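Local atomic coordinates of De novo designed switch protein caging a hemagglutinin binder (sCageHA267_1S) (Synthetic construct, PDB entry 7CBC), a protein that is a designed switch that cages a hemagglutinin-binding domain against its helical bundle, probably releasing it for target binding when the cage opens. Residues Thr13-Leu18 and Lys80-Ile85. Sequence-based numbering, arbitrary orientation.
Sequences TKLQRL and KESEKI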
loop_
_atom_site.group_PDB
_atom_site.type_symbol
_atom_site.label_atom_id
_atom_site.label_comp_id
_atom_site.label_asym_id
_atom_site.label_seq_id
_atom_site.Cartn_x
_atom_site.Cartn_y
_atom_site.Cartn_z
ATOM N N THR A 13 -2.016 7.965 -14.819
ATOM C CA THR A 13 -2.321 8.778 -13.644
ATOM C C THR A 13 -3.588 8.282 -12.953
ATOM O O THR A 13 -3.637 8.194 -11.717
ATOM C CB THR A 13 -2.439 10.258 -14.028
ATOM O OG1 THR A 13 -3.462 10.436 -15.015
ATOM C CG2 THR A 13 -1.114 10.785 -14.605
ATOM N N LYS A 14 -4.610 7.915 -13.726
ATOM C CA LYS A 14 -5.818 7.359 -13.120
ATOM C C LYS A 14 -5.522 6.067 -12.365
ATOM O O LYS A 14 -6.084 5.821 -11.290
ATOM C CB LYS A 14 -6.880 7.124 -14.190
ATOM C CG LYS A 14 -7.572 8.405 -14.617
ATOM C CD LYS A 14 -9.066 8.219 -14.771
ATOM C CE LYS A 14 -9.431 7.872 -16.199
ATOM N NZ LYS A 14 -10.856 8.246 -16.492
ATOM N N LEU A 15 -4.660 5.218 -12.926
ATOM C CA LEU A 15 -4.268 4.007 -12.223
ATOM C C LEU A 15 -3.467 4.325 -10.972
ATOM O O LEU A 15 -3.579 3.609 -9.961
ATOM C CB LEU A 15 -3.473 3.102 -13.154
ATOM C CG LEU A 15 -4.311 2.403 -14.229
ATOM C CD1 LEU A 15 -3.437 1.407 -14.932
ATOM C CD2 LEU A 15 -5.539 1.711 -13.644
ATOM N N GLN A 16 -2.663 5.393 -11.006
ATOM C CA GLN A 16 -1.930 5.761 -9.803
ATOM C C GLN A 16 -2.878 6.254 -8.715
ATOM O O GLN A 16 -2.735 5.871 -7.549
ATOM C CB GLN A 16 -0.865 6.807 -10.113
ATOM C CG GLN A 16 -0.133 7.263 -8.864
ATOM C CD GLN A 16 1.197 7.929 -9.148
ATOM O OE1 GLN A 16 1.273 9.150 -9.292
ATOM N NE2 GLN A 16 2.261 7.130 -9.208
ATOM N N ARG A 17 -3.864 7.078 -9.074
ATOM C CA ARG A 17 -4.853 7.511 -8.088
ATOM C C ARG A 17 -5.521 6.311 -7.433
ATOM O O ARG A 17 -5.651 6.239 -6.202
ATOM C CB ARG A 17 -5.898 8.410 -8.755
ATOM C CG ARG A 17 -6.951 8.999 -7.800
ATOM C CD ARG A 17 -6.329 9.585 -6.531
ATOM N NE ARG A 17 -5.453 10.730 -6.772
ATOM C CZ ARG A 17 -4.757 11.345 -5.819
ATOM N NH1 ARG A 17 -4.852 10.924 -4.564
ATOM N NH2 ARG A 17 -3.970 12.374 -6.116
ATOM N N LEU A 18 -5.946 5.354 -8.254
ATOM C CA LEU A 18 -6.554 4.136 -7.750
ATOM C C LEU A 18 -5.668 3.465 -6.709
ATOM O O LEU A 18 -6.140 3.060 -5.640
ATOM C CB LEU A 18 -6.812 3.194 -8.918
ATOM C CG LEU A 18 -7.422 1.855 -8.519
ATOM C CD1 LEU A 18 -8.522 1.576 -9.519
ATOM C CD2 LEU A 18 -6.386 0.732 -8.527
ATOM N N LYS A 80 -11.305 -4.354 -10.487
ATOM C CA LYS A 80 -12.354 -4.131 -11.482
ATOM C C LYS A 80 -12.256 -2.736 -12.082
ATOM O O LYS A 80 -12.451 -2.556 -13.294
ATOM C CB LYS A 80 -13.734 -4.339 -10.855
ATOM C CG LYS A 80 -14.064 -5.788 -10.475
ATOM C CD LYS A 80 -15.075 -5.839 -9.323
ATOM C CE LYS A 80 -16.241 -6.760 -9.640
ATOM N NZ LYS A 80 -15.749 -8.126 -9.956
ATOM N N GLU A 81 -11.966 -1.733 -11.251
ATOM C CA GLU A 81 -11.789 -0.387 -11.776
ATOM C C GLU A 81 -10.493 -0.263 -12.562
ATOM O O GLU A 81 -10.419 0.539 -13.503
ATOM C CB GLU A 81 -11.832 0.639 -10.645
ATOM C CG GLU A 81 -11.749 2.073 -11.144
ATOM C CD GLU A 81 -11.863 3.087 -10.039
ATOM O OE1 GLU A 81 -11.802 2.690 -8.863
ATOM O OE2 GLU A 81 -12.022 4.283 -10.346
ATOM N N SER A 82 -9.465 -1.036 -12.199
ATOM C CA SER A 82 -8.244 -1.059 -13.002
ATOM C C SER A 82 -8.545 -1.541 -14.414
ATOM O O SER A 82 -8.030 -0.991 -15.396
ATOM C CB SER A 82 -7.184 -1.956 -12.344
ATOM O OG SER A 82 -6.601 -1.359 -11.176
ATOM N N GLU A 83 -9.393 -2.567 -14.524
ATOM C CA GLU A 83 -9.738 -3.177 -15.798
ATOM C C GLU A 83 -10.645 -2.273 -16.619
ATOM O O GLU A 83 -10.611 -2.323 -17.853
ATOM C CB GLU A 83 -10.399 -4.536 -15.542
ATOM C CG GLU A 83 -11.121 -5.157 -16.731
ATOM C CD GLU A 83 -11.906 -6.410 -16.352
ATOM O OE1 GLU A 83 -12.064 -7.290 -17.223
ATOM O OE2 GLU A 83 -12.363 -6.520 -15.188
ATOM N N LYS A 84 -11.453 -1.440 -15.956
ATOM C CA LYS A 84 -12.241 -0.446 -16.674
ATOM C C LYS A 84 -11.352 0.673 -17.203
ATOM O O LYS A 84 -11.496 1.095 -18.354
ATOM C CB LYS A 84 -13.341 0.116 -15.771
ATOM C CG LYS A 84 -13.670 1.600 -16.018
ATOM C CD LYS A 84 -14.357 1.847 -17.369
ATOM C CE LYS A 84 -14.330 3.332 -17.771
ATOM N NZ LYS A 84 -12.945 3.920 -17.884
ATOM N N ILE A 85 -10.433 1.177 -16.375
ATOM C CA ILE A 85 -9.544 2.244 -16.821
ATOM C C ILE A 85 -8.702 1.770 -17.998
ATOM O O ILE A 85 -8.554 2.474 -19.008
ATOM C CB ILE A 85 -8.670 2.736 -15.655
ATOM C CG1 ILE A 85 -9.523 3.483 -14.630
ATOM C CG2 ILE A 85 -7.522 3.610 -16.156
ATOM C CD1 ILE A 85 -8.828 3.640 -13.291
#
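I85 points into the groove lined by K14, L15 and L18; apolar packing around it makes up one part of the contact, and L18 against E81 and S82 the other. Its CG2 lies 3.7 Å from CD2 of L15, the two side chains running side by side and pointing opposite ways. The other branch of I85 turns toward the backbone of the facing helix, where CD1 comes within 4.0 Å of K14 O, an oxygen already taken by the helical bond from L18 N, and also borders L18 CD1. One turn further on, L18 carries the packing: with CG anti to its backbone N (chi1 179°), it extends toward helix 50-93. CD1 lies mainly against the extended side chain of E81, from CB to the carboxylate, and is nearest OE1 at 3.5 Å, while CD2 sits 3.4 Å from S82 OG.

Helices 3-46 and 50-93 are consecutive, joined by a short turn, and form an antiparallel hairpin of the designed six-helix bundle; here their axes pass 10.1 Å apart at 172°. L15 and S82 face each other with CA atoms at 6.5 Å, and L15 CD2 packs over S82 CA, an approach consistent with the small side chain there. Helix 99-142 covers the inner side, I108 and Q112 touching L15.

Among the polar groups, the buried S82 OG is hydrogen-bonded to A78 O within its own helix and to Q112 NE2. At the outer margin the ammonium groups of K14 and K84 lie 5.0 Å apart (NZ to NZ); E88 forms a salt bridge with K84 and a long, weak ion pair with K14, which probably eases their repulsion.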